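Local coordinates for protein phosphoserine aminotransferase SerC (Cytophaga hutchinsonii ATCC 33406, PDB 3FFR) that probably catalyses the pyridoxal-phosphate-dependent, reversible transfer of an amino group between phosphoserine and 2-oxoglutarate, giving 3-phosphohydroxypyruvate and glutamate, at residues A[305-310]-A[335-340]; A[275-280]-A[349-354]; A[91-96]-A[140-145]; A[119-124]-A[292-297]. All coordinates share one frame; numbering follows the deposited sequence. Where two conformers were deposited one is given.

Contact 1 of 4, residues A[305-310]-A[335-340]; sequences ANTTML and TQIRIA
Ala-305 and Ile-337 form a hydrogen-bonded antiparallel pair between strands 302-307 and 336-340, adjacent strands in the five-stranded mixed sheet of this class-V aminotransferase. The evidence is reciprocal: Ala-305 N donates to Ile-337 O at 3.0 Å, and Ile-337 N returns a bond to Ala-305 O at 2.8 Å. On the face these two residues share, Ala-305 CB rests 4.1 Å from Ile-337 CG1, and Ile-314 of helix 311-318 also touches Ile-337. Next, Asn-306 faces Gln-336 in a non-hydrogen-bonded pair, so the polar link is made by the side chains. They run alongside each other with nearly coplanar amides, and Gln-336 NE2 reaches Asn-306 OD1 at 2.9 Å with an N-H...O angle of 168°; the acceptor lies in the plane of the glutamine amide. A leucine in place of Gln-336 would probably leave Asn-306 OD1 without this donor and its amide freer to turn. At Thr-307 the backbone N bonds Thr-335 O at 3.0 Å. Its OG1, opposite the backbone N across CA-CB (chi1 174°), donates to Met-309 O, while the methyl CG2 sits 3.6 Å from Thr-335 C.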
loop_
_atom_site.group_PDB
_atom_site.type_symbol
_atom_site.label_atom_id
_atom_site.label_comp_id
_atom_site.label_asym_id
_atom_site.label_seq_id
_atom_site.Cartn_x
_atom_site.Cartn_y
_atom_site.Cartn_z
ATOM N N ALA A 305 -23.413 -15.990 -12.449
ATOM C CA ALA A 305 -24.644 -16.683 -12.753
ATOM C C ALA A 305 -25.838 -15.928 -12.210
ATOM O O ALA A 305 -25.834 -15.458 -11.066
ATOM C CB ALA A 305 -24.608 -18.106 -12.127
ATOM N N ASN A 306 -26.869 -15.847 -13.043
ATOM C CA ASN A 306 -28.159 -15.347 -12.585
ATOM C C ASN A 306 -28.710 -16.449 -11.687
ATOM O O ASN A 306 -28.507 -17.645 -11.943
ATOM C CB ASN A 306 -29.096 -15.060 -13.747
ATOM C CG ASN A 306 -28.626 -13.937 -14.595
ATOM O OD1 ASN A 306 -27.846 -13.131 -14.132
ATOM N ND2 ASN A 306 -29.102 -13.860 -15.851
ATOM N N THR A 307 -29.429 -16.054 -10.651
ATOM C CA THR A 307 -29.993 -17.019 -9.676
ATOM C C THR A 307 -31.428 -16.694 -9.275
ATOM O O THR A 307 -31.758 -15.543 -9.024
ATOM C CB THR A 307 -29.148 -17.084 -8.359
ATOM O OG1 THR A 307 -29.808 -17.912 -7.387
ATOM C CG2 THR A 307 -28.930 -15.682 -7.699
ATOM N N THR A 308 -32.275 -17.709 -9.238
ATOM C CA THR A 308 -33.664 -17.511 -8.764
ATOM C C THR A 308 -33.765 -17.511 -7.247
ATOM O O THR A 308 -34.827 -17.234 -6.682
ATOM C CB THR A 308 -34.624 -18.603 -9.304
ATOM O OG1 THR A 308 -34.214 -19.881 -8.803
ATOM C CG2 THR A 308 -34.612 -18.604 -10.808
HETATM N N MSE A 309 -32.663 -17.885 -6.608
HETATM C CA MSE A 309 -32.589 -17.935 -5.155
HETATM C C MSE A 309 -31.628 -16.850 -4.641
HETATM O O MSE A 309 -30.599 -16.549 -5.255
HETATM C CB MSE A 309 -32.062 -19.288 -4.704
HETATM C CG MSE A 309 -32.828 -20.480 -5.120
HETATM SE SE MSE A 309 -34.307 -20.806 -3.892
HETATM C CE MSE A 309 -35.587 -19.532 -4.638
ATOM N N LEU A 310 -31.960 -16.290 -3.490
ATOM C CA LEU A 310 -31.099 -15.232 -2.924
ATOM C C LEU A 310 -29.724 -15.788 -2.591
ATOM O O LEU A 310 -29.616 -16.859 -2.010
ATOM C CB LEU A 310 -31.708 -14.656 -1.647
ATOM C CG LEU A 310 -33.027 -13.905 -1.801
ATOM C CD1 LEU A 310 -33.649 -13.646 -0.407
ATOM C CD2 LEU A 310 -32.807 -12.617 -2.564
ATOM N N THR A 335 -29.680 -10.970 -7.194
ATOM C CA THR A 335 -30.078 -11.687 -8.406
ATOM C C THR A 335 -28.998 -12.444 -9.162
ATOM O O THR A 335 -29.287 -13.092 -10.182
ATOM C CB THR A 335 -30.744 -10.728 -9.361
ATOM O OG1 THR A 335 -29.838 -9.660 -9.650
ATOM C CG2 THR A 335 -32.040 -10.167 -8.701
ATOM N N GLN A 336 -27.763 -12.324 -8.685
ATOM C CA GLN A 336 -26.658 -13.074 -9.269
ATOM C C GLN A 336 -25.731 -13.574 -8.190
ATOM O O GLN A 336 -25.713 -13.048 -7.099
ATOM C CB GLN A 336 -25.814 -12.204 -10.236
ATOM C CG GLN A 336 -26.533 -11.583 -11.407
ATOM C CD GLN A 336 -25.589 -10.861 -12.367
ATOM O OE1 GLN A 336 -24.769 -10.027 -11.953
ATOM N NE2 GLN A 336 -25.710 -11.175 -13.659
ATOM N N ILE A 337 -24.991 -14.629 -8.507
ATOM C CA ILE A 337 -23.844 -15.035 -7.686
ATOM C C ILE A 337 -22.589 -14.915 -8.558
ATOM O O ILE A 337 -22.650 -14.862 -9.791
ATOM C CB ILE A 337 -23.945 -16.436 -7.051
ATOM C CG1 ILE A 337 -24.020 -17.543 -8.123
ATOM C CG2 ILE A 337 -25.110 -16.489 -5.993
ATOM C CD1 ILE A 337 -23.845 -18.945 -7.577
ATOM N N ARG A 338 -21.450 -14.843 -7.890
ATOM C CA ARG A 338 -20.155 -14.740 -8.554
ATOM C C ARG A 338 -19.246 -15.774 -7.903
ATOM O O ARG A 338 -18.980 -15.721 -6.689
ATOM C CB ARG A 338 -19.597 -13.330 -8.398
ATOM C CG ARG A 338 -20.547 -12.219 -8.869
ATOM C CD ARG A 338 -19.799 -10.893 -8.960
ATOM N NE ARG A 338 -19.523 -10.335 -7.629
ATOM C CZ ARG A 338 -18.614 -9.421 -7.379
ATOM N NH1 ARG A 338 -17.795 -8.998 -8.339
ATOM N NH2 ARG A 338 -18.448 -8.992 -6.145
ATOM N N ILE A 339 -18.837 -16.742 -8.711
ATOM C CA ILE A 339 -17.982 -17.840 -8.266
ATOM C C ILE A 339 -16.559 -17.633 -8.766
ATOM O O ILE A 339 -16.290 -17.715 -9.953
ATOM C CB ILE A 339 -18.508 -19.210 -8.756
ATOM C CG1 ILE A 339 -19.927 -19.483 -8.273
ATOM C CG2 ILE A 339 -17.573 -20.328 -8.286
ATOM C CD1 ILE A 339 -20.612 -20.714 -8.927
ATOM N N ALA A 340 -15.663 -17.330 -7.833
ATOM C CA ALA A 340 -14.250 -17.184 -8.144
ATOM C C ALA A 340 -13.687 -18.571 -8.459
ATOM O O ALA A 340 -13.985 -19.566 -7.778
ATOM C CB ALA A 340 -13.479 -16.534 -6.989
#

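Contact 2 of 4, residues A[275-280]-A[349-354]; sequences AALINT and QVHKLV
Ile-278 and Val-350 cross at about a right angle, methylene against methyl, with Ile-278 CG1 3.7 Å from Val-350 CG1. Two torsions account for the meeting: Ile-278 carries CG1 beside its backbone N (chi1 -64°), and Val-350 holds CG1 on the far side from its own N (chi1 171°). The terminal Ile-278 CD1 touches the same methyl at 3.9 Å, so one valine methyl packs against both CG1 and CD1, the longer branch of the isoleucine. One turn on, Val-354 meets Ile-278 at a slant and divides its branches: CG2 comes 3.9 Å from Ile-278 CG1, whereas CG1 lies 4.0 Å from Leu-277 O, against the backbone. These contacts belong to two helices, 264-284 and 347-360, whose short segments run almost parallel, 6° apart with axes 9.7 Å from each other. Both lie against the same five-stranded sheet in an alpha/beta layer packing: Ile-278 touches Ile-303 of strand 302-307, and Val-350 reaches Phe-8 of strand 6-8. No hydrogen bond joins the two segments; aliphatic packing carries the contact. Toward its more exposed margin, Leu-277 points toward the other helix and places CD1 4.1 Å from His-351 CA, at the edge of the His-351 ring and near its plane. The same leucine methyl also approaches Val-350 CG1, at 4.2 Å.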
loop_
_atom_site.group_PDB
_atom_site.type_symbol
_atom_site.label_atom_id
_atom_site.label_comp_id
_atom_site.label_asym_id
_atom_site.label_seq_id
_atom_site.Cartn_x
_atom_site.Cartn_y
_atom_site.Cartn_z
ATOM N N ALA A 275 -13.673 -24.483 -14.563
ATOM C CA ALA A 275 -14.742 -23.665 -15.178
ATOM C C ALA A 275 -15.758 -24.592 -15.860
ATOM O O ALA A 275 -16.976 -24.389 -15.794
ATOM C CB ALA A 275 -14.149 -22.642 -16.196
ATOM N N ALA A 276 -15.234 -25.643 -16.475
ATOM C CA ALA A 276 -16.083 -26.587 -17.209
ATOM C C ALA A 276 -17.031 -27.315 -16.247
ATOM O O ALA A 276 -18.207 -27.567 -16.557
ATOM C CB ALA A 276 -15.226 -27.561 -18.028
ATOM N N LEU A 277 -16.527 -27.653 -15.079
ATOM C CA LEU A 277 -17.354 -28.329 -14.053
ATOM C C LEU A 277 -18.533 -27.447 -13.656
ATOM O O LEU A 277 -19.691 -27.883 -13.594
ATOM C CB LEU A 277 -16.564 -28.646 -12.781
ATOM C CG LEU A 277 -15.637 -29.838 -12.734
ATOM C CD1 LEU A 277 -15.031 -29.942 -11.310
ATOM C CD2 LEU A 277 -16.416 -31.126 -13.097
ATOM N N ILE A 278 -18.201 -26.183 -13.399
ATOM C CA ILE A 278 -19.172 -25.185 -12.965
ATOM C C ILE A 278 -20.186 -24.893 -14.057
ATOM O O ILE A 278 -21.410 -24.903 -13.831
ATOM C CB ILE A 278 -18.487 -23.851 -12.480
ATOM C CG1 ILE A 278 -17.618 -24.086 -11.239
ATOM C CG2 ILE A 278 -19.549 -22.730 -12.261
ATOM C CD1 ILE A 278 -16.641 -22.913 -10.917
ATOM N N ASN A 279 -19.677 -24.695 -15.269
ATOM C CA ASN A 279 -20.524 -24.294 -16.389
ATOM C C ASN A 279 -21.442 -25.433 -16.828
ATOM O O ASN A 279 -22.574 -25.211 -17.235
ATOM C CB ASN A 279 -19.675 -23.721 -17.530
ATOM C CG ASN A 279 -19.088 -22.376 -17.166
ATOM O OD1 ASN A 279 -19.711 -21.608 -16.415
ATOM N ND2 ASN A 279 -17.898 -22.053 -17.714
ATOM N N THR A 280 -20.944 -26.645 -16.723
ATOM C CA THR A 280 -21.750 -27.824 -17.083
ATOM C C THR A 280 -22.981 -27.904 -16.176
ATOM O O THR A 280 -24.091 -28.252 -16.608
ATOM C CB THR A 280 -20.912 -29.125 -16.995
ATOM O OG1 THR A 280 -19.914 -29.093 -18.035
ATOM C CG2 THR A 280 -21.822 -30.378 -17.209
ATOM N N GLN A 349 -11.921 -28.934 -4.555
ATOM C CA GLN A 349 -12.759 -27.930 -3.887
ATOM C C GLN A 349 -13.950 -27.538 -4.787
ATOM O O GLN A 349 -15.091 -27.450 -4.335
ATOM C CB GLN A 349 -11.948 -26.689 -3.509
ATOM C CG GLN A 349 -11.016 -26.934 -2.311
ATOM C CD GLN A 349 -10.033 -25.799 -2.067
ATOM O OE1 GLN A 349 -9.596 -25.146 -3.006
ATOM N NE2 GLN A 349 -9.640 -25.599 -0.796
ATOM N N VAL A 350 -13.676 -27.337 -6.073
ATOM C CA VAL A 350 -14.719 -26.941 -7.026
ATOM C C VAL A 350 -15.717 -28.092 -7.202
ATOM O O VAL A 350 -16.934 -27.887 -7.271
ATOM C CB VAL A 350 -14.142 -26.451 -8.374
ATOM C CG1 VAL A 350 -15.235 -26.258 -9.403
ATOM C CG2 VAL A 350 -13.398 -25.111 -8.154
ATOM N N HIS A 351 -15.177 -29.300 -7.247
ATOM C CA HIS A 351 -16.003 -30.483 -7.355
ATOM C C HIS A 351 -16.959 -30.548 -6.174
ATOM O O HIS A 351 -18.136 -30.865 -6.334
ATOM C CB HIS A 351 -15.157 -31.753 -7.420
ATOM C CG HIS A 351 -15.951 -32.977 -7.755
ATOM N ND1 HIS A 351 -16.563 -33.751 -6.796
ATOM C CD2 HIS A 351 -16.254 -33.544 -8.945
ATOM C CE1 HIS A 351 -17.201 -34.750 -7.376
ATOM N NE2 HIS A 351 -17.034 -34.644 -8.681
ATOM N N LYS A 352 -16.441 -30.267 -4.991
ATOM C CA LYS A 352 -17.270 -30.286 -3.777
ATOM C C LYS A 352 -18.335 -29.215 -3.844
ATOM O O LYS A 352 -19.501 -29.445 -3.514
ATOM C CB LYS A 352 -16.458 -30.127 -2.500
ATOM C CG LYS A 352 -17.325 -30.098 -1.226
ATOM C CD LYS A 352 -16.481 -29.849 0.030
ATOM C CE LYS A 352 -17.330 -29.817 1.331
ATOM N NZ LYS A 352 -16.533 -29.468 2.556
ATOM N N LEU A 353 -17.940 -28.042 -4.331
ATOM C CA LEU A 353 -18.894 -26.940 -4.478
ATOM C C LEU A 353 -20.035 -27.323 -5.435
ATOM O O LEU A 353 -21.217 -27.160 -5.110
ATOM C CB LEU A 353 -18.211 -25.657 -4.999
ATOM C CG LEU A 353 -19.161 -24.478 -5.269
ATOM C CD1 LEU A 353 -19.804 -23.902 -4.022
ATOM C CD2 LEU A 353 -18.357 -23.357 -6.026
ATOM N N VAL A 354 -19.665 -27.839 -6.604
ATOM C CA VAL A 354 -20.664 -28.161 -7.640
ATOM C C VAL A 354 -21.590 -29.290 -7.161
ATOM O O VAL A 354 -22.811 -29.257 -7.351
ATOM C CB VAL A 354 -20.014 -28.472 -9.004
ATOM C CG1 VAL A 354 -21.047 -29.030 -10.015
ATOM C CG2 VAL A 354 -19.358 -27.194 -9.567
#

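Contact 3 of 4, residues A[91-96]-A[140-145]; sequences NGSFSK and ETSSGV. With SER (serine), chain B.
Glu-140 sends CG away from its own backbone N (chi1 175°) and then folds at chi2 (55°), which carries its carboxylate to the first turn of helix 93-104; Ser-95 keeps its hydroxyl between N and carbonyl carbon (chi1 53°), where it meets that carboxylate. Each carboxylate oxygen accepts two bonds. OE1 of Glu-140 receives Ser-95 N at 2.8 Å on its syn lone pair and Ser-95 OG at 2.7 Å on the anti side. OE2 of Glu-140 takes Phe-94 N at 3.1 Å and, from the same face, the hydroxyl of Ser-142 at 2.6 Å. That hydroxyl in turn accepts Ser-93 N at 3.0 Å, so three successive N-H groups of the helix start are satisfied by side chains of 140-145. Gly-92 passes so near that a CB would clash with Glu-140 CG and Ser-142 OG. A water bridges Asn-91 O and Ser-143 OG.

Phe-94 turns a ring edge to the carboxylate, CD2 standing 3.4 Å from Glu-140 OE2, and its far end, CZ, touches CA of the bound serine at 3.6 Å. The serine is also held by Tyr-329 and by His-36 and Arg-37 of the second subunit. Thr-141 OG1 is hydrogen-bonded to Ser-170 OG and to O3 of the cofactor-modified lysine at position 191, placing this contact in the wall of a PLP-aminotransferase active site.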
loop_
_atom_site.group_PDB
_atom_site.type_symbol
_atom_site.label_atom_id
_atom_site.label_comp_id
_atom_site.label_asym_id
_atom_site.label_seq_id
_atom_site.Cartn_x
_atom_site.Cartn_y
_atom_site.Cartn_z
ATOM N N ASN A 91 -17.958 -1.305 -19.423
ATOM C CA ASN A 91 -19.077 -2.271 -19.409
ATOM C C ASN A 91 -19.447 -2.762 -18.034
ATOM O O ASN A 91 -20.179 -3.738 -17.857
ATOM C CB ASN A 91 -18.823 -3.459 -20.349
ATOM C CG ASN A 91 -17.673 -4.331 -19.894
ATOM O OD1 ASN A 91 -16.861 -3.927 -19.060
ATOM N ND2 ASN A 91 -17.621 -5.554 -20.415
ATOM N N GLY A 92 -18.915 -2.096 -17.033
ATOM C CA GLY A 92 -19.221 -2.464 -15.649
ATOM C C GLY A 92 -18.595 -1.513 -14.662
ATOM O O GLY A 92 -17.997 -0.490 -15.027
ATOM N N SER A 93 -18.729 -1.880 -13.401
ATOM C CA SER A 93 -18.330 -0.985 -12.315
ATOM C C SER A 93 -16.861 -0.608 -12.246
ATOM O O SER A 93 -16.512 0.557 -11.932
ATOM C CB SER A 93 -18.770 -1.546 -10.977
ATOM O OG SER A 93 -20.170 -1.753 -10.977
ATOM N N PHE A 94 -15.998 -1.577 -12.533
ATOM C CA PHE A 94 -14.544 -1.310 -12.464
ATOM C C PHE A 94 -14.075 -0.483 -13.658
ATOM O O PHE A 94 -13.409 0.544 -13.484
ATOM C CB PHE A 94 -13.766 -2.598 -12.285
ATOM C CG PHE A 94 -14.036 -3.215 -10.956
ATOM C CD1 PHE A 94 -13.381 -2.753 -9.836
ATOM C CD2 PHE A 94 -15.022 -4.156 -10.805
ATOM C CE1 PHE A 94 -13.656 -3.295 -8.587
ATOM C CE2 PHE A 94 -15.334 -4.688 -9.573
ATOM C CZ PHE A 94 -14.647 -4.277 -8.456
ATOM N N SER A 95 -14.474 -0.897 -14.853
ATOM C CA SER A 95 -14.104 -0.157 -16.073
ATOM C C SER A 95 -14.698 1.260 -16.040
ATOM O O SER A 95 -14.062 2.226 -16.469
ATOM C CB SER A 95 -14.460 -0.926 -17.349
ATOM O OG SER A 95 -15.816 -1.319 -17.368
ATOM N N LYS A 96 -15.883 1.383 -15.451
ATOM C CA LYS A 96 -16.523 2.705 -15.297
ATOM C C LYS A 96 -15.737 3.635 -14.354
ATOM O O LYS A 96 -15.530 4.824 -14.624
ATOM C CB LYS A 96 -17.946 2.565 -14.787
ATOM C CG LYS A 96 -18.685 3.879 -14.494
ATOM C CD LYS A 96 -20.126 3.525 -14.021
ATOM C CE LYS A 96 -20.969 4.704 -13.570
ATOM N NZ LYS A 96 -20.621 5.122 -12.162
ATOM N N GLU A 140 -14.058 -7.915 -16.445
ATOM C CA GLU A 140 -14.900 -6.942 -15.698
ATOM C C GLU A 140 -15.565 -7.749 -14.605
ATOM O O GLU A 140 -16.583 -8.423 -14.797
ATOM C CB GLU A 140 -15.919 -6.238 -16.620
ATOM C CG GLU A 140 -16.898 -5.325 -15.900
ATOM C CD GLU A 140 -16.244 -4.262 -15.040
ATOM O OE1 GLU A 140 -15.570 -3.359 -15.591
ATOM O OE2 GLU A 140 -16.481 -4.335 -13.828
ATOM N N THR A 141 -14.931 -7.661 -13.450
ATOM C CA THR A 141 -15.249 -8.486 -12.292
ATOM C C THR A 141 -16.688 -8.303 -11.792
ATOM O O THR A 141 -17.285 -9.205 -11.207
ATOM C CB THR A 141 -14.284 -8.152 -11.131
ATOM O OG1 THR A 141 -12.966 -7.936 -11.648
ATOM C CG2 THR A 141 -14.246 -9.283 -10.075
ATOM N N SER A 142 -17.238 -7.125 -12.038
ATOM C CA SER A 142 -18.601 -6.844 -11.577
ATOM C C SER A 142 -19.658 -7.652 -12.334
ATOM O O SER A 142 -20.651 -8.096 -11.742
ATOM C CB SER A 142 -18.948 -5.348 -11.663
ATOM O OG SER A 142 -18.889 -4.853 -12.990
ATOM N N SER A 143 -19.403 -7.894 -13.618
ATOM C CA SER A 143 -20.401 -8.516 -14.493
ATOM C C SER A 143 -20.054 -9.901 -14.993
ATOM O O SER A 143 -20.905 -10.604 -15.521
ATOM C CB SER A 143 -20.629 -7.617 -15.694
ATOM O OG SER A 143 -19.476 -7.590 -16.508
ATOM N N GLY A 144 -18.787 -10.266 -14.854
ATOM C CA GLY A 144 -18.297 -11.556 -15.331
ATOM C C GLY A 144 -18.030 -11.639 -16.834
ATOM O O GLY A 144 -17.995 -12.731 -17.422
ATOM N N VAL A 145 -17.857 -10.480 -17.457
ATOM C CA VAL A 145 -17.544 -10.398 -18.879
ATOM C C VAL A 145 -16.058 -10.178 -19.126
ATOM O O VAL A 145 -15.418 -9.315 -18.521
ATOM C CB VAL A 145 -18.325 -9.261 -19.589
ATOM C CG1 VAL A 145 -17.903 -9.134 -21.125
ATOM C CG2 VAL A 145 -19.883 -9.478 -19.466
HETATM N N SER B . -13.396 -2.717 -4.103
HETATM C CA SER B . -14.403 -3.376 -4.956
HETATM C C SER B . -15.716 -2.748 -4.632
HETATM O O SER B . -15.998 -1.748 -5.289
HETATM C CB SER B . -14.429 -4.917 -4.819
HETATM O OG SER B . -13.152 -5.536 -5.153
HETATM O OXT SER B . -16.468 -3.149 -3.749
HETATM O O HOH W 1 -20.534 -6.194 -18.658
HETATM O O HOH W 2 -14.765 -7.112 -20.051
#

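Contact 4 of 4, residues A[119-124]-A[292-297]; sequences GFYPAD and VEDAKL
The Tyr-121 ring and the Asp-294 carboxylate lie nearly in one plane, 12° apart, and meet at their edges. OD2 of Asp-294 sits in the plane of the ring at its rim, 3.3 Å from Tyr-121 CE1, while Leu-297 CD1 approaches obliquely, 3.9 Å from Tyr-121 CZ. The side chains come from opposite directions: Asp-294 carries CG away from its backbone N (chi1 -177°), toward the phenol. Tyr-121 OH donates to Asp-294 OD2 at 2.6 Å, on the anti lone pair of that oxygen. The other oxygen is used at home, Asp-294 OD1 accepting Lys-296 N at 3.0 Å in an Asx turn, so both oxygens are engaged and the rotation of the carboxylate is restrained. With an alanine here instead of Asp-294, the phenol OH is likely to lose this acceptor and Lys-296 N its turn-closing partner.

Leu-297 completes the contact, its CD1 lying 3.5 Å from Tyr-121 OH and 3.7 Å from Gly-119 CA; a CB at Gly-119 would clash with that methyl. Leu-297 also packs on Val-145 and Pro-148. The segments lie in two loops, one between strands 108-113 and 133-137 of the seven-stranded sheet, the other between strands 288-290 and 302-307 of the five-stranded sheet, so the contact joins a loop of one sheet to a loop of the other. Chemically, a phenol-to-carboxylate bond beside one leucine methyl implies a directional polar tie, in which the negative charge of Asp-294 probably strengthens the pull on the hydroxyl.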
loop_
_atom_site.group_PDB
_atom_site.type_symbol
_atom_site.label_atom_id
_atom_site.label_comp_id
_atom_site.label_asym_id
_atom_site.label_seq_id
_atom_site.Cartn_x
_atom_site.Cartn_y
_atom_site.Cartn_z
ATOM N N GLY A 119 -20.502 -7.500 -23.521
ATOM C CA GLY A 119 -19.136 -7.216 -23.922
ATOM C C GLY A 119 -19.065 -6.459 -25.222
ATOM O O GLY A 119 -20.054 -5.858 -25.686
ATOM N N PHE A 120 -17.883 -6.505 -25.821
ATOM C CA PHE A 120 -17.549 -5.735 -27.019
ATOM C C PHE A 120 -17.267 -6.569 -28.258
ATOM O O PHE A 120 -16.760 -7.697 -28.182
ATOM C CB PHE A 120 -16.319 -4.858 -26.725
ATOM C CG PHE A 120 -16.576 -3.842 -25.657
ATOM C CD1 PHE A 120 -17.226 -2.655 -25.954
ATOM C CD2 PHE A 120 -16.235 -4.098 -24.333
ATOM C CE1 PHE A 120 -17.490 -1.733 -24.943
ATOM C CE2 PHE A 120 -16.517 -3.183 -23.342
ATOM C CZ PHE A 120 -17.136 -2.005 -23.656
ATOM N N TYR A 121 -17.581 -5.952 -29.394
ATOM C CA TYR A 121 -17.411 -6.559 -30.736
ATOM C C TYR A 121 -16.541 -5.578 -31.525
ATOM O O TYR A 121 -17.030 -4.581 -32.051
ATOM C CB TYR A 121 -18.771 -6.869 -31.408
ATOM C CG TYR A 121 -19.533 -7.786 -30.495
ATOM C CD1 TYR A 121 -19.322 -9.156 -30.514
ATOM C CD2 TYR A 121 -20.359 -7.275 -29.514
ATOM C CE1 TYR A 121 -19.971 -9.993 -29.612
ATOM C CE2 TYR A 121 -21.017 -8.125 -28.586
ATOM C CZ TYR A 121 -20.807 -9.473 -28.653
ATOM O OH TYR A 121 -21.437 -10.320 -27.753
ATOM N N PRO A 122 -15.236 -5.848 -31.554
ATOM C CA PRO A 122 -14.281 -4.878 -32.065
ATOM C C PRO A 122 -14.482 -4.413 -33.479
ATOM O O PRO A 122 -14.073 -3.319 -33.817
ATOM C CB PRO A 122 -12.942 -5.630 -31.976
ATOM C CG PRO A 122 -13.111 -6.572 -30.884
ATOM C CD PRO A 122 -14.549 -6.983 -30.904
ATOM N N ALA A 123 -15.100 -5.243 -34.284
ATOM C CA ALA A 123 -15.294 -4.884 -35.690
ATOM C C ALA A 123 -16.076 -3.568 -35.782
ATOM O O ALA A 123 -15.923 -2.803 -36.727
ATOM C CB ALA A 123 -16.045 -5.999 -36.423
ATOM N N ASP A 124 -16.893 -3.325 -34.762
ATOM C CA ASP A 124 -17.790 -2.163 -34.679
ATOM C C ASP A 124 -17.213 -0.967 -33.928
ATOM O O ASP A 124 -17.907 0.044 -33.708
ATOM C CB ASP A 124 -19.059 -2.543 -33.916
ATOM C CG ASP A 124 -19.893 -3.585 -34.640
ATOM O OD1 ASP A 124 -19.800 -3.686 -35.890
ATOM O OD2 ASP A 124 -20.657 -4.284 -33.939
ATOM N N VAL A 292 -23.986 -13.872 -18.388
ATOM C CA VAL A 292 -23.483 -13.290 -19.639
ATOM C C VAL A 292 -23.972 -14.191 -20.795
ATOM O O VAL A 292 -23.667 -15.373 -20.838
ATOM C CB VAL A 292 -21.945 -13.192 -19.601
ATOM C CG1 VAL A 292 -21.399 -12.628 -20.912
ATOM C CG2 VAL A 292 -21.459 -12.351 -18.368
ATOM N N GLU A 293 -24.740 -13.616 -21.722
ATOM C CA GLU A 293 -25.337 -14.408 -22.819
ATOM C C GLU A 293 -24.330 -14.961 -23.832
ATOM O O GLU A 293 -24.400 -16.131 -24.209
ATOM C CB GLU A 293 -26.433 -13.599 -23.529
ATOM C CG GLU A 293 -27.608 -13.283 -22.600
ATOM C CD GLU A 293 -28.783 -12.613 -23.291
ATOM O OE1 GLU A 293 -28.696 -12.348 -24.508
ATOM O OE2 GLU A 293 -29.794 -12.357 -22.596
ATOM N N ASP A 294 -23.395 -14.124 -24.259
ATOM C CA ASP A 294 -22.400 -14.523 -25.272
ATOM C C ASP A 294 -21.321 -15.391 -24.640
ATOM O O ASP A 294 -20.463 -14.911 -23.859
ATOM C CB ASP A 294 -21.816 -13.295 -25.999
ATOM C CG ASP A 294 -20.845 -13.656 -27.113
ATOM O OD1 ASP A 294 -20.341 -14.793 -27.158
ATOM O OD2 ASP A 294 -20.536 -12.761 -27.925
ATOM N N ALA A 295 -21.381 -16.681 -24.954
ATOM C CA ALA A 295 -20.481 -17.659 -24.327
ATOM C C ALA A 295 -19.024 -17.337 -24.505
ATOM O O ALA A 295 -18.211 -17.621 -23.625
ATOM C CB ALA A 295 -20.796 -19.121 -24.825
ATOM N N LYS A 296 -18.683 -16.696 -25.625
ATOM C CA LYS A 296 -17.277 -16.385 -25.900
ATOM C C LYS A 296 -16.762 -15.360 -24.927
ATOM O O LYS A 296 -15.569 -15.301 -24.658
ATOM C CB LYS A 296 -17.029 -15.863 -27.330
ATOM C CG LYS A 296 -15.652 -15.150 -27.492
ATOM C CD LYS A 296 -15.482 -14.444 -28.852
ATOM C CE LYS A 296 -14.276 -13.478 -28.936
ATOM N NZ LYS A 296 -14.154 -12.888 -30.346
ATOM N N LEU A 297 -17.668 -14.575 -24.373
ATOM C CA LEU A 297 -17.258 -13.475 -23.495
ATOM C C LEU A 297 -17.441 -13.725 -22.007
ATOM O O LEU A 297 -17.284 -12.825 -21.183
ATOM C CB LEU A 297 -17.982 -12.182 -23.928
ATOM C CG LEU A 297 -17.793 -11.764 -25.391
ATOM C CD1 LEU A 297 -18.563 -10.462 -25.678
ATOM C CD2 LEU A 297 -16.305 -11.672 -25.765
#

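In the fold
Contacts 1, 2 and 3 are buried, the first two each with an exposed residue at the margin; contact 4 is partly buried. Contacts 1 and 2 belong to the five-stranded sheet and its helices: contact 1 is strand pairing, mostly backbone hydrogen bonds, while contact 2 is apolar helix packing. They meet through Ile-339, which touches Ile-278 and Leu-353. Contact 3, at the active site, is the most polar, with a carboxylate gripping a helix start; Arg-338 of contact 1 reaches Thr-141 O there by a probable hydrogen bond. Contact 4 ties loops of the two sheets and adjoins contact 3 where Val-292 packs on Val-145 and Gly-119 touches it.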